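Local coordinates for protein probable porin (Pseudomonas aeruginosa, PDB 2Y0H) that probably acts as a porin, letting small solutes diffuse across the outer membrane through an 18-stranded beta barrel, at residues T58-V63 with P127-G132; G94-L99 with Q105-I110; G109-Q114 with G148-S153; F274-L277 with T282-V285. All coordinates share one frame; numbering follows the deposited sequence.

Contact 1 of 4, residues T58-V63 with P127-G132; sequences TGLLGV and PQTFDG. With C8E ((hydroxyethyloxy)tri(ethyloxy)octane), chain N.
L60 and P127 reach for each other tip to tip: the methyl CD2 of L60 lies 3.9 Å from CG of the P127 ring, the atom farthest from that residue's backbone. The same methyl passes 3.7 Å from the carbonyl O of P127, a van der Waals contact, and comes 4.0 Å from CG2 of T129. One branch of one leucine thus serves both partners. CG of L60 is anti to its own carbonyl carbon and beside the backbone N (chi1 -56°), and from there CD2 extends to P127 and T129. At T129 the methyl is likewise anti to the carbonyl carbon, while OG1 takes the cramped place between N and C; the apolar branch is therefore the one offered to the leucine. This meeting belongs to a beta-barrel wall and a chain returning to it. L60 lies on strand 51-64 with its side chain directed inward, and P127 lies near the end of the loop that runs inside the barrel, two residues before strand 129-137. V39 on the adjacent wall strand and M112 of the inner loop also cover P127. The rigid proline ring suits a loop end, offering a compact apolar CG without a flexible chain. On the other side of strand 51-64 a detergent tail, C8E, lies against the wall. G59, with no side chain, lets the alkyl chain approach its backbone, the G59 C to C8E C3 distance being 3.4 Å. L61 meets C8E C1 through CB at 3.8 Å and CD2 at 3.9 Å.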
loop_
_atom_site.group_PDB
_atom_site.type_symbol
_atom_site.label_atom_id
_atom_site.label_comp_id
_atom_site.label_asym_id
_atom_site.label_seq_id
_atom_site.Cartn_x
_atom_site.Cartn_y
_atom_site.Cartn_z
ATOM N N THR A 58 -0.303 19.718 -1.096
ATOM C CA THR A 58 -0.894 18.723 -0.214
ATOM C C THR A 58 -0.544 19.078 1.225
ATOM O O THR A 58 0.624 19.067 1.597
ATOM C CB THR A 58 -0.405 17.300 -0.543
ATOM O OG1 THR A 58 -0.768 16.959 -1.888
ATOM C CG2 THR A 58 -1.021 16.280 0.424
ATOM N N GLY A 59 -1.551 19.425 2.024
ATOM C CA GLY A 59 -1.325 19.767 3.419
ATOM C C GLY A 59 -1.787 18.641 4.330
ATOM O O GLY A 59 -2.892 18.134 4.165
ATOM N N LEU A 60 -0.947 18.240 5.281
ATOM C CA LEU A 60 -1.293 17.146 6.191
ATOM C C LEU A 60 -1.269 17.566 7.655
ATOM O O LEU A 60 -0.326 18.223 8.110
ATOM C CB LEU A 60 -0.366 15.937 5.997
ATOM C CG LEU A 60 -0.267 15.345 4.586
ATOM C CD1 LEU A 60 0.807 16.062 3.777
ATOM C CD2 LEU A 60 0.023 13.852 4.646
ATOM N N LEU A 61 -2.296 17.152 8.394
ATOM C CA LEU A 61 -2.390 17.430 9.826
ATOM C C LEU A 61 -2.948 16.235 10.584
ATOM O O LEU A 61 -4.022 15.724 10.269
ATOM C CB LEU A 61 -3.256 18.670 10.091
ATOM C CG LEU A 61 -3.456 19.069 11.560
ATOM C CD1 LEU A 61 -2.174 19.604 12.161
ATOM C CD2 LEU A 61 -4.569 20.094 11.693
ATOM N N GLY A 62 -2.203 15.788 11.584
ATOM C CA GLY A 62 -2.653 14.716 12.446
ATOM C C GLY A 62 -2.816 15.256 13.850
ATOM O O GLY A 62 -1.952 15.978 14.350
ATOM N N VAL A 63 -3.924 14.914 14.489
ATOM C CA VAL A 63 -4.220 15.456 15.808
ATOM C C VAL A 63 -4.580 14.337 16.759
ATOM O O VAL A 63 -5.409 13.484 16.447
ATOM C CB VAL A 63 -5.401 16.442 15.761
ATOM C CG1 VAL A 63 -5.095 17.630 14.848
ATOM C CG2 VAL A 63 -6.637 15.724 15.279
ATOM N N PRO A 127 -1.684 9.493 5.096
ATOM C CA PRO A 127 -0.866 8.806 4.098
ATOM C C PRO A 127 0.601 9.120 4.304
ATOM O O PRO A 127 0.956 10.250 4.644
ATOM C CB PRO A 127 -1.337 9.419 2.780
ATOM C CG PRO A 127 -1.824 10.790 3.167
ATOM C CD PRO A 127 -2.432 10.630 4.532
ATOM N N GLN A 128 1.445 8.114 4.112
ATOM C CA GLN A 128 2.876 8.326 3.975
ATOM C C GLN A 128 3.113 9.113 2.684
ATOM O O GLN A 128 2.439 8.878 1.685
ATOM C CB GLN A 128 3.580 6.974 3.888
ATOM C CG GLN A 128 5.005 7.010 3.382
ATOM C CD GLN A 128 5.609 5.599 3.252
ATOM O OE1 GLN A 128 4.912 4.642 2.908
ATOM N NE2 GLN A 128 6.894 5.472 3.545
ATOM N N THR A 129 4.060 10.042 2.694
ATOM C CA THR A 129 4.401 10.762 1.468
ATOM C C THR A 129 5.883 10.641 1.168
ATOM O O THR A 129 6.683 10.309 2.044
ATOM C CB THR A 129 4.057 12.263 1.559
ATOM O OG1 THR A 129 4.838 12.868 2.592
ATOM C CG2 THR A 129 2.569 12.473 1.861
ATOM N N PHE A 130 6.243 10.914 -0.079
ATOM C CA PHE A 130 7.640 10.939 -0.497
ATOM C C PHE A 130 7.882 12.278 -1.202
ATOM O O PHE A 130 6.948 12.868 -1.748
ATOM C CB PHE A 130 7.937 9.787 -1.473
ATOM C CG PHE A 130 7.946 8.416 -0.838
ATOM C CD1 PHE A 130 6.759 7.721 -0.621
ATOM C CD2 PHE A 130 9.147 7.814 -0.476
ATOM C CE1 PHE A 130 6.770 6.478 -0.030
ATOM C CE2 PHE A 130 9.160 6.558 0.105
ATOM C CZ PHE A 130 7.968 5.888 0.330
ATOM N N ASP A 131 9.120 12.765 -1.185
ATOM C CA ASP A 131 9.503 13.829 -2.111
ATOM C C ASP A 131 10.308 13.189 -3.223
ATOM O O ASP A 131 11.204 12.381 -2.962
ATOM C CB ASP A 131 10.338 14.915 -1.438
ATOM C CG ASP A 131 9.573 15.661 -0.363
ATOM O OD1 ASP A 131 8.327 15.677 -0.417
ATOM O OD2 ASP A 131 10.223 16.231 0.534
ATOM N N GLY A 132 9.983 13.545 -4.461
ATOM C CA GLY A 132 10.712 13.040 -5.602
ATOM C C GLY A 132 10.261 13.618 -6.924
ATOM O O GLY A 132 9.557 14.631 -6.998
HETATM C C1 C8E N . -5.353 21.046 7.945
HETATM C C2 C8E N . -4.935 20.951 6.483
HETATM C C3 C8E N . -3.420 20.824 6.357
HETATM C C4 C8E N . -2.697 22.169 6.413
HETATM C C5 C8E N . -1.497 22.083 7.360
HETATM C C6 C8E N . -0.217 22.615 6.723
HETATM C C7 C8E N . 0.949 22.515 7.707
HETATM C C8 C8E N . 1.682 23.840 7.894
HETATM O O9 C8E N . 2.136 23.966 9.232
HETATM C C10 C8E N . 3.524 23.745 9.397
HETATM C C11 C8E N . 3.982 24.358 10.723
#

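Contact 2 of 4, residues G94-L99 with Q105-I110; sequences GLTAKL and QLQVGI
T96 and I110 meet at about a right angle, and a hydroxyl joins them. OG1 of T96 gives its proton to the carbonyl O of I110 at 2.7 Å, arriving on a lone pair in the carbonyl plane. With CG2 of T96 anti to the backbone N, that methyl runs obliquely past Q107 and touches its CB at 3.9 Å. Farther along the antiparallel hairpin, K98 and Q105 lie side by side and point the same way, the amide NE2 of Q105 resting 4.0 Å from K98 CB; the ammonium of K98 continues to a salt bridge with D56. L99 and L106 are also aligned, CD1 to CD2 at 4.1 Å, on the face that carries A97 and V108. A detergent molecule touches L106, consistent with that face turning to the membrane. The hydrogen-bonded pairs A97-V108 and L99-L106 tie the strands, and I110 N still reaches L95 O at 2.9 Å at the corner formed by G109 and I110, where the phi of 140° at G109 favours glycine. The apolar face thus probably meets lipid and the polar one the interior, while the T96 hydroxyl satisfies a buried carbonyl just where regular sheet pairing stops.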
loop_
_atom_site.group_PDB
_atom_site.type_symbol
_atom_site.label_atom_id
_atom_site.label_comp_id
_atom_site.label_asym_id
_atom_site.label_seq_id
_atom_site.Cartn_x
_atom_site.Cartn_y
_atom_site.Cartn_z
ATOM N N GLY A 94 3.430 20.096 1.492
ATOM C CA GLY A 94 4.270 19.839 0.341
ATOM C C GLY A 94 3.623 20.400 -0.902
ATOM O O GLY A 94 2.386 20.475 -0.989
ATOM N N LEU A 95 4.459 20.791 -1.859
ATOM C CA LEU A 95 3.999 21.223 -3.174
ATOM C C LEU A 95 4.433 20.232 -4.220
ATOM O O LEU A 95 5.435 19.534 -4.052
ATOM C CB LEU A 95 4.570 22.598 -3.547
ATOM C CG LEU A 95 4.225 23.741 -2.599
ATOM C CD1 LEU A 95 4.863 25.024 -3.090
ATOM C CD2 LEU A 95 2.721 23.904 -2.476
ATOM N N THR A 96 3.672 20.185 -5.304
ATOM C CA THR A 96 3.971 19.320 -6.433
ATOM C C THR A 96 3.801 20.093 -7.739
ATOM O O THR A 96 2.679 20.419 -8.136
ATOM C CB THR A 96 3.033 18.104 -6.462
ATOM O OG1 THR A 96 3.044 17.466 -5.184
ATOM C CG2 THR A 96 3.466 17.130 -7.530
ATOM N N ALA A 97 4.917 20.398 -8.395
ATOM C CA ALA A 97 4.881 21.000 -9.720
ATOM C C ALA A 97 4.503 19.899 -10.694
ATOM O O ALA A 97 4.918 18.762 -10.512
ATOM C CB ALA A 97 6.252 21.583 -10.081
ATOM N N LYS A 98 3.700 20.219 -11.705
ATOM C CA LYS A 98 3.354 19.235 -12.727
ATOM C C LYS A 98 3.484 19.805 -14.142
ATOM O O LYS A 98 3.061 20.930 -14.404
ATOM C CB LYS A 98 1.954 18.640 -12.494
ATOM C CG LYS A 98 0.822 19.647 -12.424
ATOM C CD LYS A 98 -0.442 19.030 -11.831
ATOM C CE LYS A 98 -1.583 20.050 -11.822
ATOM N NZ LYS A 98 -2.839 19.573 -11.146
ATOM N N LEU A 99 4.087 19.020 -15.038
ATOM C CA LEU A 99 4.150 19.348 -16.460
ATOM C C LEU A 99 3.401 18.280 -17.230
ATOM O O LEU A 99 3.357 17.124 -16.807
ATOM C CB LEU A 99 5.589 19.373 -16.960
ATOM C CG LEU A 99 6.638 20.208 -16.221
ATOM C CD1 LEU A 99 7.979 20.097 -16.939
ATOM C CD2 LEU A 99 6.212 21.652 -16.105
ATOM N N GLN A 105 3.423 12.833 -18.282
ATOM C CA GLN A 105 3.318 13.764 -17.177
ATOM C C GLN A 105 4.539 13.682 -16.279
ATOM O O GLN A 105 5.021 12.601 -15.968
ATOM C CB GLN A 105 2.053 13.488 -16.368
ATOM C CG GLN A 105 1.849 14.459 -15.214
ATOM C CD GLN A 105 0.394 14.567 -14.787
ATOM O OE1 GLN A 105 -0.484 13.942 -15.379
ATOM N NE2 GLN A 105 0.134 15.371 -13.762
ATOM N N LEU A 106 5.052 14.834 -15.877
ATOM C CA LEU A 106 6.103 14.863 -14.879
ATOM C C LEU A 106 5.575 15.545 -13.622
ATOM O O LEU A 106 4.953 16.607 -13.696
ATOM C CB LEU A 106 7.339 15.591 -15.406
ATOM C CG LEU A 106 8.449 15.858 -14.383
ATOM C CD1 LEU A 106 9.101 14.556 -13.933
ATOM C CD2 LEU A 106 9.484 16.835 -14.927
ATOM N N GLN A 107 5.811 14.930 -12.467
ATOM C CA GLN A 107 5.474 15.582 -11.209
ATOM C C GLN A 107 6.731 15.741 -10.387
ATOM O O GLN A 107 7.501 14.802 -10.265
ATOM C CB GLN A 107 4.479 14.745 -10.426
ATOM C CG GLN A 107 3.222 14.401 -11.191
ATOM C CD GLN A 107 2.384 13.395 -10.449
ATOM O OE1 GLN A 107 1.570 13.761 -9.605
ATOM N NE2 GLN A 107 2.598 12.112 -10.736
ATOM N N VAL A 108 6.951 16.924 -9.830
ATOM C CA VAL A 108 8.114 17.129 -8.982
ATOM C C VAL A 108 7.682 17.742 -7.658
ATOM O O VAL A 108 7.127 18.835 -7.636
ATOM C CB VAL A 108 9.177 18.037 -9.656
ATOM C CG1 VAL A 108 10.459 18.064 -8.809
ATOM C CG2 VAL A 108 9.486 17.558 -11.066
ATOM N N GLY A 109 7.931 17.031 -6.561
ATOM C CA GLY A 109 7.616 17.538 -5.239
ATOM C C GLY A 109 7.061 16.445 -4.355
ATOM O O GLY A 109 7.568 15.324 -4.339
ATOM N N ILE A 110 6.008 16.758 -3.614
ATOM C CA ILE A 110 5.396 15.751 -2.757
ATOM C C ILE A 110 4.634 14.713 -3.594
ATOM O O ILE A 110 3.931 15.048 -4.542
ATOM C CB ILE A 110 4.497 16.387 -1.680
ATOM C CG1 ILE A 110 4.319 15.427 -0.504
ATOM C CG2 ILE A 110 3.154 16.875 -2.275
ATOM C CD1 ILE A 110 3.614 16.051 0.681
#

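Contact 3 of 4, residues G109-Q114 with G148-S153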
loop_
_atom_site.group_PDB
_atom_site.type_symbol
_atom_site.label_atom_id
_atom_site.label_comp_id
_atom_site.label_asym_id
_atom_site.label_seq_id
_atom_site.Cartn_x
_atom_site.Cartn_y
_atom_site.Cartn_z
ATOM N N GLY A 109 7.931 17.031 -6.561
ATOM C CA GLY A 109 7.616 17.538 -5.239
ATOM C C GLY A 109 7.061 16.445 -4.355
ATOM O O GLY A 109 7.568 15.324 -4.339
ATOM N N ILE A 110 6.008 16.758 -3.614
ATOM C CA ILE A 110 5.396 15.751 -2.757
ATOM C C ILE A 110 4.634 14.713 -3.594
ATOM O O ILE A 110 3.931 15.048 -4.542
ATOM C CB ILE A 110 4.497 16.387 -1.680
ATOM C CG1 ILE A 110 4.319 15.427 -0.504
ATOM C CG2 ILE A 110 3.154 16.875 -2.275
ATOM C CD1 ILE A 110 3.614 16.051 0.681
ATOM N N LEU A 111 4.803 13.444 -3.249
ATOM C CA LEU A 111 4.217 12.364 -4.024
ATOM C C LEU A 111 3.657 11.290 -3.121
ATOM O O LEU A 111 4.135 11.089 -1.998
ATOM C CB LEU A 111 5.288 11.722 -4.900
ATOM C CG LEU A 111 6.008 12.620 -5.898
ATOM C CD1 LEU A 111 7.163 11.843 -6.535
ATOM C CD2 LEU A 111 5.005 13.057 -6.945
ATOM N N MET A 112 2.647 10.596 -3.630
ATOM C CA MET A 112 2.149 9.375 -3.010
ATOM C C MET A 112 2.178 8.256 -4.029
ATOM O O MET A 112 1.156 7.937 -4.615
ATOM C CB MET A 112 0.718 9.573 -2.512
ATOM C CG MET A 112 0.625 10.513 -1.350
ATOM S SD MET A 112 -1.083 10.789 -0.899
ATOM C CE MET A 112 -0.967 12.384 -0.113
ATOM N N PRO A 113 3.363 7.670 -4.262
ATOM C CA PRO A 113 3.496 6.562 -5.215
ATOM C C PRO A 113 2.694 5.343 -4.769
ATOM O O PRO A 113 2.659 5.034 -3.580
ATOM C CB PRO A 113 4.991 6.201 -5.153
ATOM C CG PRO A 113 5.643 7.254 -4.346
ATOM C CD PRO A 113 4.609 7.933 -3.522
ATOM N N GLN A 114 2.085 4.648 -5.721
ATOM C CA GLN A 114 1.406 3.390 -5.445
ATOM C C GLN A 114 1.905 2.366 -6.450
ATOM O O GLN A 114 1.164 1.947 -7.336
ATOM C CB GLN A 114 -0.110 3.558 -5.558
ATOM C CG GLN A 114 -0.687 4.517 -4.527
ATOM C CD GLN A 114 -2.206 4.506 -4.517
ATOM O OE1 GLN A 114 -2.837 5.549 -4.630
ATOM N NE2 GLN A 114 -2.797 3.321 -4.387
ATOM N N GLY A 148 11.240 7.312 -12.106
ATOM C CA GLY A 148 11.155 8.220 -10.989
ATOM C C GLY A 148 12.345 8.163 -10.057
ATOM O O GLY A 148 13.145 7.234 -10.083
ATOM N N GLN A 149 12.464 9.188 -9.230
ATOM C CA GLN A 149 13.435 9.158 -8.171
ATOM C C GLN A 149 12.791 9.764 -6.943
ATOM O O GLN A 149 12.213 10.849 -7.012
ATOM C CB GLN A 149 14.675 9.944 -8.571
ATOM C CG GLN A 149 15.844 9.823 -7.594
ATOM C CD GLN A 149 17.017 10.695 -8.015
ATOM O OE1 GLN A 149 16.965 11.910 -7.871
ATOM N NE2 GLN A 149 18.063 10.078 -8.568
ATOM N N LEU A 150 12.885 9.058 -5.824
ATOM C CA LEU A 150 12.416 9.581 -4.537
ATOM C C LEU A 150 13.623 9.947 -3.677
ATOM O O LEU A 150 14.627 9.207 -3.660
ATOM C CB LEU A 150 11.551 8.537 -3.821
ATOM C CG LEU A 150 10.474 7.851 -4.666
ATOM C CD1 LEU A 150 9.724 6.862 -3.802
ATOM C CD2 LEU A 150 9.511 8.882 -5.278
ATOM N N TRP A 151 13.526 11.077 -2.971
ATOM C CA TRP A 151 14.649 11.597 -2.196
ATOM C C TRP A 151 14.383 11.497 -0.701
ATOM O O TRP A 151 15.315 11.363 0.092
ATOM C CB TRP A 151 14.967 13.048 -2.568
ATOM C CG TRP A 151 14.863 13.323 -4.030
ATOM C CD1 TRP A 151 15.516 12.668 -5.035
ATOM C CD2 TRP A 151 14.061 14.331 -4.660
ATOM N NE1 TRP A 151 15.159 13.199 -6.254
ATOM C CE2 TRP A 151 14.265 14.218 -6.051
ATOM C CE3 TRP A 151 13.183 15.309 -4.184
ATOM C CZ2 TRP A 151 13.622 15.040 -6.971
ATOM C CZ3 TRP A 151 12.553 16.134 -5.102
ATOM C CH2 TRP A 151 12.779 15.995 -6.477
ATOM N N LYS A 152 13.116 11.566 -0.307
ATOM C CA LYS A 152 12.776 11.402 1.108
ATOM C C LYS A 152 11.407 10.822 1.383
ATOM O O LYS A 152 10.473 10.984 0.602
ATOM C CB LYS A 152 12.953 12.698 1.907
ATOM C CG LYS A 152 12.598 13.972 1.185
ATOM C CD LYS A 152 12.527 15.137 2.172
ATOM C CE LYS A 152 13.786 15.234 3.029
ATOM N NZ LYS A 152 14.990 15.589 2.228
ATOM N N SER A 153 11.319 10.164 2.530
ATOM C CA SER A 153 10.109 9.538 3.014
ATOM C C SER A 153 9.644 10.297 4.256
ATOM O O SER A 153 10.459 10.608 5.120
ATOM C CB SER A 153 10.401 8.074 3.369
ATOM O OG SER A 153 9.286 7.451 3.998
#
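The indole of W151, on strand 143-154 of the barrel wall, stands beside the place where L150 meets L111 and P113, and within its own strand it is engaged by Q149. The carbonyl O of Q149 sits 3.8 Å above one face, offset toward the rim, while CD of the Q149 amide lies at the edge in the ring plane. W151 and K152 together face D131 in a classic beta bulge of this strand. At the indole edge W151 NE1 donates to Q149 OE1 at 2.7 Å; the acceptor is almost in the plane of the indole and the donor lies on a lone pair of the amide. The bond thus lies close to both planes although the two planes are steeply inclined, which should restrain the rotation of both groups. It is somewhat bent, 139° at the hydrogen. W151 touches a detergent molecule, as befits an aromatic side chain on a barrel's outer surface. L150, the residue before W151, points to the other side. There the chain has turned a corner at G109 and I110 and left the wall, carrying L111 and P113 into the barrel interior. F130 packs against both L150 and P113, enlarging this apolar cluster. Leucine suits the junction because its fork serves two neighbours. With CG anti to the carbonyl carbon (chi1 -47°) and chi2 extended, L150 divides its methyls between them: it crosses L111 at a slant, CD2 to CD1 of L111 at 4.0 Å, and slides past the proline ring in the opposite direction, L150 CD1 ending 4.1 Å from P113 CG.

Contact 4 of 4, residues F274-L277 with T282-V285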
loop_
_atom_site.group_PDB
_atom_site.type_symbol
_atom_site.label_atom_id
_atom_site.label_comp_id
_atom_site.label_asym_id
_atom_site.label_seq_id
_atom_site.Cartn_x
_atom_site.Cartn_y
_atom_site.Cartn_z
ATOM N N PHE A 274 11.466 -9.846 3.082
ATOM C CA PHE A 274 11.222 -9.009 1.919
ATOM C C PHE A 274 11.519 -7.529 2.213
ATOM O O PHE A 274 10.921 -6.940 3.115
ATOM C CB PHE A 274 9.770 -9.172 1.465
ATOM C CG PHE A 274 9.422 -8.378 0.242
ATOM C CD1 PHE A 274 10.125 -8.573 -0.950
ATOM C CD2 PHE A 274 8.389 -7.439 0.275
ATOM C CE1 PHE A 274 9.809 -7.852 -2.087
ATOM C CE2 PHE A 274 8.056 -6.701 -0.863
ATOM C CZ PHE A 274 8.765 -6.910 -2.052
ATOM N N PRO A 275 12.445 -6.928 1.451
ATOM C CA PRO A 275 12.810 -5.517 1.656
ATOM C C PRO A 275 11.710 -4.558 1.211
ATOM O O PRO A 275 11.241 -4.643 0.069
ATOM C CB PRO A 275 14.044 -5.341 0.766
ATOM C CG PRO A 275 14.537 -6.754 0.493
ATOM C CD PRO A 275 13.308 -7.584 0.454
ATOM N N VAL A 276 11.290 -3.680 2.120
ATOM C CA VAL A 276 10.474 -2.520 1.769
ATOM C C VAL A 276 11.146 -1.283 2.316
ATOM O O VAL A 276 11.919 -1.370 3.276
ATOM C CB VAL A 276 9.038 -2.609 2.346
ATOM C CG1 VAL A 276 8.207 -3.596 1.551
ATOM C CG2 VAL A 276 9.066 -3.001 3.833
ATOM N N LEU A 277 10.850 -0.131 1.713
ATOM C CA LEU A 277 11.308 1.155 2.239
ATOM C C LEU A 277 10.755 1.416 3.646
ATOM O O LEU A 277 9.628 1.026 3.962
ATOM C CB LEU A 277 10.900 2.298 1.302
ATOM C CG LEU A 277 11.536 2.268 -0.094
ATOM C CD1 LEU A 277 10.945 3.341 -1.009
ATOM C CD2 LEU A 277 13.050 2.420 0.011
ATOM N N THR A 282 3.910 -0.082 2.316
ATOM C CA THR A 282 3.144 -1.314 2.184
ATOM C C THR A 282 3.869 -2.240 1.220
ATOM O O THR A 282 4.131 -1.858 0.081
ATOM C CB THR A 282 1.743 -1.008 1.622
ATOM O OG1 THR A 282 1.130 0.028 2.404
ATOM C CG2 THR A 282 0.863 -2.250 1.624
ATOM N N PRO A 283 4.217 -3.451 1.677
ATOM C CA PRO A 283 4.814 -4.442 0.776
ATOM C C PRO A 283 3.738 -4.894 -0.215
ATOM O O PRO A 283 2.629 -5.235 0.197
ATOM C CB PRO A 283 5.181 -5.605 1.713
ATOM C CG PRO A 283 4.894 -5.136 3.116
ATOM C CD PRO A 283 3.926 -4.010 3.007
ATOM N N TYR A 284 4.047 -4.867 -1.503
ATOM C CA TYR A 284 3.064 -5.170 -2.530
ATOM C C TYR A 284 2.917 -6.695 -2.693
ATOM O O TYR A 284 3.400 -7.273 -3.664
ATOM C CB TYR A 284 3.501 -4.505 -3.841
ATOM C CG TYR A 284 2.446 -4.511 -4.918
ATOM C CD1 TYR A 284 1.240 -3.845 -4.734
ATOM C CD2 TYR A 284 2.647 -5.197 -6.111
ATOM C CE1 TYR A 284 0.260 -3.853 -5.725
ATOM C CE2 TYR A 284 1.680 -5.206 -7.108
ATOM C CZ TYR A 284 0.492 -4.538 -6.908
ATOM O OH TYR A 284 -0.470 -4.548 -7.895
ATOM N N VAL A 285 2.269 -7.337 -1.721
ATOM C CA VAL A 285 2.240 -8.792 -1.635
ATOM C C VAL A 285 0.849 -9.366 -1.386
ATOM O O VAL A 285 0.046 -8.786 -0.663
ATOM C CB VAL A 285 3.191 -9.320 -0.537
ATOM C CG1 VAL A 285 4.611 -8.803 -0.767
ATOM C CG2 VAL A 285 2.686 -8.949 0.858
#
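V276 and P283 form the tight part of this contact: CG1 of the valine comes to 3.6 Å from both CA and CB of P283, and the two side chains pass at a slant. CG1 owes this to a torsion that sets it anti to the carbonyl carbon (chi1 -75°). The same CB of P283 also meets F274, near the plane of the phenyl ring and at its edge, 4.0 Å from CD2. V285 then slides along the same ring in the opposite direction, its CG1 at 4.0 Å from F274 CE2, an oblique approach. CG of F274 is anti to its backbone N, which swings the ring out to where both partners can reach it. F230, N245 and N247 of the wall strands also touch this ring, so it is well buried. Y284 behaves differently. It is the centre of an inverse gamma turn, with a weak bond from V285 N to P283 O, and its ring leads away from F274 to a cation-pi contact with R228; it stays partly exposed. Both segments belong to the loop between strands 259-269 and 300-309, which folds into the barrel, probably as one of the loops that narrow the pore in OprD channels. Since no hydrogen bond crosses between them, the loop's two limbs are joined here by apolar contact alone, with rigid prolines shaping the backbone and polar anchoring left to its surroundings.

In the fold
Contacts 1, 2 and 3 gather on one side of the barrel, their centres 10 to 14 Å apart. Strands 51-64, 87-101, 104-108, 129-137 and 143-154 are consecutive in its wall. Contact 2 falls in the chain between the two segments of contact 1, whereas contacts 1 and 3 interleave. Contacts 2 and 3 share G109 and I110, the corner where the chain leaves the wall for the interior; P127-G132 brings it back. Contact 4 comes much later, about 20 Å from contact 1 centre to centre, yet F130 touches L277 there. The loop of contact 4 thus reaches the strand that brings the chain back to the wall, consistent with an OprD-type pore partly filled by inward loops.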